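Local coordinates for protein tyrosine--tRNA ligase, mitochondrial (PDB 5IHX) that probably attaches tyrosine to mitochondrial tRNA(Tyr) at the expense of ATP, as a class I aminoacyl-tRNA synthetase, at residues Glu39-Glu43 / Arg44-His48; Thr176-Leu179 / Glu180-Asp184. One frame throughout, in Å; residues are numbered along the deposited sequence.

Interaction 1: Glu39-Glu43 / Arg44-His48; sequences EHLEE and RGLIH
L41 and L46 are joined where helix 37-44 ends in a Schellman motif, with G45 as its C' residue. The L46 amide reaches back to L41 O at 3.0 Å with an almost straight N-H...O angle of 176°, while G45 N makes a weak bond to E42 O and another weak one to L41 O. Two residues earlier, R44 N bonds to H40 O at 3.1 Å in the usual i to i+4 pattern. G45 has phi 75°, which turns the chain out of the helix and lets the residues after it fold back along its side.

Apolar contacts follow from that reversal. L46 CD1 meets L41 CD2 at 3.8 Å, and I47 lays CG1 and CD1 against L41 CB, with CD1 also near the aliphatic CG of E42. F279 of strand 277-280 packs on both L41 and I47, and V89 of helix 84-95 on L41 and L46. The carboxylate of E42 is held by a salt bridge to R54.

R44 adds a CH-pi contact. Its chain bends at chi2 and chi3, carrying the guanidinium to the carbonyl oxygens of K329 and L334. H40 has CG anti to its backbone N (chi1 171°), which sets the imidazole beneath the arginine methylenes: R44 CG sits 4.1 Å from the ring centroid, over the face but displaced toward the rim.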
loop_
_atom_site.group_PDB
_atom_site.type_symbol
_atom_site.label_atom_id
_atom_site.label_comp_id
_atom_site.label_asym_id
_atom_site.label_seq_id
_atom_site.Cartn_x
_atom_site.Cartn_y
_atom_site.Cartn_z
ATOM N N GLU A 39 15.471 17.730 30.309
ATOM C CA GLU A 39 15.961 17.653 31.681
ATOM C C GLU A 39 14.790 17.526 32.645
ATOM O O GLU A 39 14.855 16.798 33.633
ATOM C CB GLU A 39 16.805 18.885 32.017
ATOM C CG GLU A 39 18.116 18.954 31.243
ATOM C CD GLU A 39 18.836 20.280 31.408
ATOM O OE1 GLU A 39 18.157 21.318 31.570
ATOM O OE2 GLU A 39 20.084 20.287 31.362
ATOM N N HIS A 40 13.713 18.241 32.342
ATOM C CA HIS A 40 12.504 18.169 33.143
ATOM C C HIS A 40 11.891 16.772 33.116
ATOM O O HIS A 40 11.564 16.217 34.162
ATOM C CB HIS A 40 11.476 19.186 32.657
ATOM C CG HIS A 40 10.134 19.017 33.287
ATOM N ND1 HIS A 40 9.892 19.314 34.611
ATOM C CD2 HIS A 40 8.965 18.549 32.788
ATOM C CE1 HIS A 40 8.629 19.053 34.896
ATOM N NE2 HIS A 40 8.047 18.588 33.805
ATOM N N LEU A 41 11.746 16.200 31.923
ATOM C CA LEU A 41 11.151 14.872 31.782
ATOM C C LEU A 41 12.002 13.805 32.455
ATOM O O LEU A 41 11.477 12.855 33.036
ATOM C CB LEU A 41 10.952 14.515 30.306
ATOM C CG LEU A 41 9.845 15.244 29.538
ATOM C CD1 LEU A 41 9.801 14.754 28.099
ATOM C CD2 LEU A 41 8.486 15.062 30.200
ATOM N N GLU A 42 13.318 13.959 32.364
ATOM C CA GLU A 42 14.232 13.029 33.012
ATOM C C GLU A 42 14.022 13.050 34.522
ATOM O O GLU A 42 14.052 12.013 35.183
ATOM C CB GLU A 42 15.679 13.383 32.666
ATOM C CG GLU A 42 16.084 12.953 31.262
ATOM C CD GLU A 42 17.369 13.606 30.789
ATOM O OE1 GLU A 42 18.054 13.017 29.927
ATOM O OE2 GLU A 42 17.686 14.717 31.264
ATOM N N GLU A 43 13.805 14.244 35.062
ATOM C CA GLU A 43 13.523 14.397 36.483
ATOM C C GLU A 43 12.203 13.724 36.862
ATOM O O GLU A 43 12.064 13.204 37.970
ATOM C CB GLU A 43 13.502 15.878 36.864
ATOM C CG GLU A 43 13.481 16.128 38.363
ATOM C CD GLU A 43 13.620 17.598 38.717
ATOM O OE1 GLU A 43 13.217 18.450 37.900
ATOM O OE2 GLU A 43 14.137 17.900 39.814
ATOM N N ARG A 44 11.231 13.742 35.950
ATOM C CA ARG A 44 9.950 13.088 36.202
ATOM C C ARG A 44 10.064 11.575 35.983
ATOM O O ARG A 44 9.167 10.817 36.355
ATOM C CB ARG A 44 8.843 13.650 35.308
ATOM C CG ARG A 44 8.678 15.164 35.385
ATOM C CD ARG A 44 8.375 15.712 36.774
ATOM N NE ARG A 44 7.213 15.137 37.442
ATOM C CZ ARG A 44 6.651 15.674 38.522
ATOM N NH1 ARG A 44 7.142 16.796 39.034
ATOM N NH2 ARG A 44 5.598 15.103 39.090
ATOM N N GLY A 45 11.152 11.144 35.350
ATOM C CA GLY A 45 11.362 9.735 35.058
ATOM C C GLY A 45 10.506 9.247 33.900
ATOM O O GLY A 45 10.139 8.073 33.840
ATOM N N LEU A 46 10.200 10.148 32.972
ATOM C CA LEU A 46 9.291 9.843 31.871
ATOM C C LEU A 46 9.992 9.420 30.578
ATOM O O LEU A 46 9.328 8.985 29.636
ATOM C CB LEU A 46 8.396 11.053 31.595
ATOM C CG LEU A 46 7.244 11.264 32.582
ATOM C CD1 LEU A 46 6.569 12.607 32.346
ATOM C CD2 LEU A 46 6.224 10.131 32.483
ATOM N N ILE A 47 11.317 9.544 30.523
ATOM C CA ILE A 47 12.071 9.093 29.351
ATOM C C ILE A 47 12.748 7.751 29.615
ATOM O O ILE A 47 13.539 7.622 30.548
ATOM C CB ILE A 47 13.145 10.116 28.929
ATOM C CG1 ILE A 47 12.501 11.482 28.679
ATOM C CG2 ILE A 47 13.894 9.613 27.689
ATOM C CD1 ILE A 47 13.456 12.549 28.177
ATOM N N HIS A 48 12.433 6.762 28.783
ATOM C CA HIS A 48 13.077 5.456 28.858
ATOM C C HIS A 48 14.259 5.414 27.893
ATOM O O HIS A 48 15.416 5.369 28.315
ATOM C CB HIS A 48 12.082 4.340 28.538
ATOM C CG HIS A 48 12.685 2.970 28.579
ATOM N ND1 HIS A 48 13.345 2.484 29.685
ATOM C CD2 HIS A 48 12.727 1.987 27.649
ATOM C CE1 HIS A 48 13.769 1.255 29.437
ATOM N NE2 HIS A 48 13.407 0.932 28.210
#

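Interaction 2: Thr176-Leu179 / Glu180-Asp184; sequences TPLL and EVLRD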
loop_
_atom_site.group_PDB
_atom_site.type_symbol
_atom_site.label_atom_id
_atom_site.label_comp_id
_atom_site.label_asym_id
_atom_site.label_seq_id
_atom_site.Cartn_x
_atom_site.Cartn_y
_atom_site.Cartn_z
ATOM N N THR A 176 -5.398 9.155 0.589
ATOM C CA THR A 176 -3.989 9.085 0.190
ATOM C C THR A 176 -3.718 7.938 -0.793
ATOM O O THR A 176 -3.793 6.769 -0.411
ATOM C CB THR A 176 -3.063 8.911 1.416
ATOM O OG1 THR A 176 -3.137 10.071 2.253
ATOM C CG2 THR A 176 -1.611 8.702 0.983
ATOM N N PRO A 177 -3.395 8.267 -2.059
ATOM C CA PRO A 177 -3.139 7.206 -3.043
ATOM C C PRO A 177 -1.919 6.346 -2.717
ATOM O O PRO A 177 -0.899 6.856 -2.244
ATOM C CB PRO A 177 -2.912 7.981 -4.349
ATOM C CG PRO A 177 -3.533 9.310 -4.133
ATOM C CD PRO A 177 -3.340 9.602 -2.680
ATOM N N LEU A 178 -2.038 5.044 -2.953
ATOM C CA LEU A 178 -0.908 4.132 -2.819
ATOM C C LEU A 178 0.288 4.631 -3.625
ATOM O O LEU A 178 1.427 4.571 -3.165
ATOM C CB LEU A 178 -1.301 2.722 -3.276
ATOM C CG LEU A 178 -0.177 1.712 -3.538
ATOM C CD1 LEU A 178 0.753 1.575 -2.347
ATOM C CD2 LEU A 178 -0.767 0.357 -3.884
ATOM N N LEU A 179 0.019 5.146 -4.818
ATOM C CA LEU A 179 1.089 5.569 -5.714
ATOM C C LEU A 179 1.900 6.708 -5.091
ATOM O O LEU A 179 3.116 6.780 -5.268
ATOM C CB LEU A 179 0.514 5.994 -7.068
ATOM C CG LEU A 179 1.469 6.006 -8.265
ATOM C CD1 LEU A 179 2.129 4.646 -8.474
ATOM C CD2 LEU A 179 0.737 6.434 -9.527
ATOM N N GLU A 180 1.228 7.588 -4.354
ATOM C CA GLU A 180 1.908 8.702 -3.697
ATOM C C GLU A 180 2.888 8.213 -2.630
ATOM O O GLU A 180 4.003 8.727 -2.523
ATOM C CB GLU A 180 0.893 9.661 -3.065
ATOM C CG GLU A 180 1.532 10.877 -2.401
ATOM C CD GLU A 180 0.519 11.812 -1.764
ATOM O OE1 GLU A 180 -0.696 11.548 -1.871
ATOM O OE2 GLU A 180 0.940 12.816 -1.154
ATOM N N VAL A 181 2.478 7.225 -1.841
ATOM C CA VAL A 181 3.342 6.699 -0.786
ATOM C C VAL A 181 4.528 5.950 -1.389
ATOM O O VAL A 181 5.651 6.041 -0.890
ATOM C CB VAL A 181 2.565 5.774 0.175
ATOM C CG1 VAL A 181 3.507 5.117 1.179
ATOM C CG2 VAL A 181 1.477 6.553 0.902
ATOM N N LEU A 182 4.275 5.198 -2.456
ATOM C CA LEU A 182 5.340 4.466 -3.133
ATOM C C LEU A 182 6.343 5.423 -3.770
ATOM O O LEU A 182 7.548 5.179 -3.739
ATOM C CB LEU A 182 4.763 3.526 -4.194
ATOM C CG LEU A 182 3.868 2.386 -3.700
ATOM C CD1 LEU A 182 3.501 1.457 -4.850
ATOM C CD2 LEU A 182 4.525 1.602 -2.572
ATOM N N ARG A 183 5.844 6.511 -4.347
ATOM C CA ARG A 183 6.702 7.475 -5.026
ATOM C C ARG A 183 7.594 8.232 -4.042
ATOM O O ARG A 183 8.797 8.372 -4.263
ATOM C CB ARG A 183 5.860 8.475 -5.826
ATOM C CG ARG A 183 6.609 9.751 -6.197
ATOM C CD ARG A 183 5.832 10.610 -7.175
ATOM N NE ARG A 183 4.548 11.037 -6.624
ATOM C CZ ARG A 183 4.407 12.002 -5.721
ATOM N NH1 ARG A 183 5.472 12.641 -5.252
ATOM N NH2 ARG A 183 3.202 12.327 -5.276
ATOM N N ASP A 184 6.998 8.716 -2.955
ATOM C CA ASP A 184 7.692 9.618 -2.035
ATOM C C ASP A 184 8.397 8.901 -0.885
ATOM O O ASP A 184 9.263 9.485 -0.233
ATOM C CB ASP A 184 6.701 10.636 -1.459
ATOM C CG ASP A 184 6.248 11.661 -2.487
ATOM O OD1 ASP A 184 6.993 11.909 -3.461
ATOM O OD2 ASP A 184 5.145 12.223 -2.316
#
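P177 and E180 meet at the start of helix 178-186, in its first turn, where P177 occupies the N-cap position. Backbone bonding begins loosely here. P177 O accepts two weak bonds, from E180 N and from V181 N, the latter at 3.4 Å. The next turn is firmer: L182 N bonds to L178 O at 3.0 Å, and R183 N bonds to L179 O at 2.9 Å.

Among the apolar contacts, L178 and L182 lie one turn apart on the same side of the helix. Their side chains run at a slant to one another, and L178 CD1 presses on L182 CG at 3.5 Å, tighter than usual for two carbons. This leucine pair belongs to the dimer interface: L178 packs on W173 and L182 on M220, both of the second subunit, whose backbone also bonds to those of T176 and L178. On another side of the turn, T176 CG2 touches V181 CG2 at 3.8 Å, the two side chains crossing at about a right angle. T176 OG1 is engaged separately by W172 O, and W223 of helix 212-229 packs on T176, E180 and D184.

The extended E180 side chain reaches back toward the start of the helix. A chi1 of -178° turns it away from its own amide, and the straight run beyond CG brings the carboxylate up to the proline ring, OE1 lying 3.4 Å from P177 CD.

Interaction 1 comes first along the chain and ends a helix; interaction 2 begins one. Their centres are 38 Å apart, on opposite sides of the chain's centre, and their nearest atoms about 28 Å apart. This C-terminally truncated chain carries the class I synthetase catalytic domain, with its Rossmann-type fold. Helix 37-44 leads into strand 50-51, an outermost strand of the six-stranded mixed sheet, whereas helix 178-186 follows strand 164-168 at the other edge. The first contact lies within its own subunit, beside helix 84-95 and strand 277-280 and against helices 321-331 and 336-348. The second packs on the partner subunit and belongs to the dimer interface. The T176 side chain is about 13 Å from the bound tyrosine.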